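Local atomic coordinates of putative uncharacterized protein PH1780 (Pyrococcus horikoshii, PDB entry 2YZQ), a protein that is of unknown function but binds S-adenosylmethionine between its two C-terminal CBS domains and may sense this or a related adenosyl ligand. Residues A234-T239 with L255-G260. Residues are numbered along the deposited sequence; the frame is centred on the assembly and turned at random.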
loop_
_atom_site.group_PDB
_atom_site.type_symbol
_atom_site.label_atom_id
_atom_site.label_comp_id
_atom_site.label_asym_id
_atom_site.label_seq_id
_atom_site.Cartn_x
_atom_site.Cartn_y
_atom_site.Cartn_z
ATOM N N ALA A 234 -3.034 5.356 -14.871
ATOM C CA ALA A 234 -3.812 4.217 -15.328
ATOM C C ALA A 234 -5.106 4.769 -15.915
ATOM O O ALA A 234 -5.387 5.962 -15.805
ATOM C CB ALA A 234 -4.129 3.288 -14.158
ATOM N N THR A 235 -5.871 3.906 -16.569
ATOM C CA THR A 235 -7.161 4.296 -17.131
ATOM C C THR A 235 -8.104 3.185 -16.704
ATOM O O THR A 235 -7.659 2.132 -16.250
ATOM C CB THR A 235 -7.140 4.381 -18.674
ATOM O OG1 THR A 235 -7.012 3.067 -19.229
ATOM C CG2 THR A 235 -5.986 5.253 -19.143
ATOM N N PRO A 236 -9.420 3.394 -16.836
ATOM C CA PRO A 236 -10.368 2.352 -16.435
ATOM C C PRO A 236 -10.208 1.021 -17.170
ATOM O O PRO A 236 -10.513 -0.036 -16.622
ATOM C CB PRO A 236 -11.723 2.995 -16.716
ATOM C CG PRO A 236 -11.454 4.453 -16.498
ATOM C CD PRO A 236 -10.127 4.636 -17.199
ATOM N N HIS A 237 -9.730 1.073 -18.409
ATOM C CA HIS A 237 -9.569 -0.135 -19.210
ATOM C C HIS A 237 -8.233 -0.848 -19.030
ATOM O O HIS A 237 -8.029 -1.934 -19.577
ATOM C CB HIS A 237 -9.762 0.197 -20.693
ATOM C CG HIS A 237 -11.094 0.799 -21.011
ATOM N ND1 HIS A 237 -12.282 0.133 -20.800
ATOM C CD2 HIS A 237 -11.426 2.007 -21.528
ATOM C CE1 HIS A 237 -13.289 0.904 -21.172
ATOM N NE2 HIS A 237 -12.797 2.046 -21.617
ATOM N N MET A 238 -7.321 -0.243 -18.275
ATOM C CA MET A 238 -6.015 -0.853 -18.049
ATOM C C MET A 238 -6.194 -2.125 -17.226
ATOM O O MET A 238 -7.036 -2.184 -16.330
ATOM C CB MET A 238 -5.091 0.128 -17.324
ATOM C CG MET A 238 -3.646 -0.334 -17.232
ATOM S SD MET A 238 -2.546 0.975 -16.631
ATOM C CE MET A 238 -2.307 1.929 -18.124
ATOM N N THR A 239 -5.405 -3.147 -17.533
ATOM C CA THR A 239 -5.525 -4.415 -16.823
ATOM C C THR A 239 -4.831 -4.444 -15.471
ATOM O O THR A 239 -3.909 -3.669 -15.207
ATOM C CB THR A 239 -4.967 -5.578 -17.658
ATOM O OG1 THR A 239 -3.560 -5.393 -17.854
ATOM C CG2 THR A 239 -5.669 -5.646 -19.009
ATOM N N LEU A 255 -1.774 4.512 -8.627
ATOM C CA LEU A 255 -1.720 5.215 -9.905
ATOM C C LEU A 255 -2.994 6.008 -10.113
ATOM O O LEU A 255 -4.092 5.465 -10.002
ATOM C CB LEU A 255 -1.592 4.251 -11.091
ATOM C CG LEU A 255 -0.273 3.546 -11.415
ATOM C CD1 LEU A 255 0.107 2.602 -10.298
ATOM C CD2 LEU A 255 -0.424 2.789 -12.730
ATOM N N PRO A 256 -2.871 7.313 -10.378
ATOM C CA PRO A 256 -4.089 8.090 -10.608
ATOM C C PRO A 256 -4.768 7.498 -11.847
ATOM O O PRO A 256 -4.093 7.052 -12.776
ATOM C CB PRO A 256 -3.551 9.486 -10.884
ATOM C CG PRO A 256 -2.352 9.563 -9.989
ATOM C CD PRO A 256 -1.708 8.198 -10.173
ATOM N N VAL A 257 -6.096 7.467 -11.855
ATOM C CA VAL A 257 -6.836 6.952 -13.001
ATOM C C VAL A 257 -7.309 8.177 -13.763
ATOM O O VAL A 257 -7.909 9.072 -13.177
ATOM C CB VAL A 257 -8.058 6.126 -12.551
ATOM C CG1 VAL A 257 -8.868 5.668 -13.776
ATOM C CG2 VAL A 257 -7.583 4.925 -11.738
ATOM N N ILE A 258 -7.027 8.222 -15.060
ATOM C CA ILE A 258 -7.413 9.374 -15.867
ATOM C C ILE A 258 -8.080 9.041 -17.188
ATOM O O ILE A 258 -8.177 7.881 -17.598
ATOM C CB ILE A 258 -6.187 10.238 -16.230
ATOM C CG1 ILE A 258 -5.289 9.471 -17.210
ATOM C CG2 ILE A 258 -5.410 10.602 -14.971
ATOM C CD1 ILE A 258 -4.216 10.311 -17.879
ATOM N N ARG A 259 -8.528 10.105 -17.845
ATOM C CA ARG A 259 -9.124 10.050 -19.169
ATOM C C ARG A 259 -8.380 11.198 -19.851
ATOM O O ARG A 259 -7.819 12.058 -19.167
ATOM C CB ARG A 259 -10.628 10.341 -19.124
ATOM C CG ARG A 259 -10.975 11.792 -18.836
ATOM C CD ARG A 259 -12.461 12.072 -19.010
ATOM N NE ARG A 259 -13.271 11.445 -17.971
ATOM C CZ ARG A 259 -14.582 11.619 -17.842
ATOM N NH1 ARG A 259 -15.237 12.403 -18.687
ATOM N NH2 ARG A 259 -15.240 11.009 -16.866
ATOM N N GLY A 260 -8.352 11.218 -21.178
ATOM C CA GLY A 260 -7.646 12.286 -21.862
ATOM C C GLY A 260 -6.167 12.298 -21.517
ATOM O O GLY A 260 -5.545 11.243 -21.411
#
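Ala234 meets Val257 in a single parallel backbone bridge, after which 234-239 turns toward helix 240-250. Two bonds make it: Ala234 N gives its hydrogen to Pro256 O at 2.9 Å, nearly straight at 164°, and Ile258 N returns one to Ala234 O. The CA of Val257 also approaches that same carbonyl oxygen, 3.3 Å from Ala234 O. Leu255 reaches outward from its CB, which lies 4.1 Å from Ala234 CB, and with CG beside the backbone N (chi1 -75°) the side chain runs on so that CD2 comes to 4.0 Å from the same methyl; the side chain as a whole also packs on Lys246 and Met247 of the helix. The Val257 and Pro236 side chains cross at a slant, with Val257 CG1 3.8 Å from Pro236 CD, Pro236 being the second residue of the type I turn from Thr235 to Met238. The parallel bridge, with helix 240-250 between its partners, resembles a beta-alpha-beta crossover, consistent with a CBS domain. Leu255 and Pro256 also touch S-adenosylmethionine, so Ala234, its N and O both satisfied by the strand's backbone while Val257 turns its own to strand 263-269, ties the ligand-lining strand to the approach to the helix.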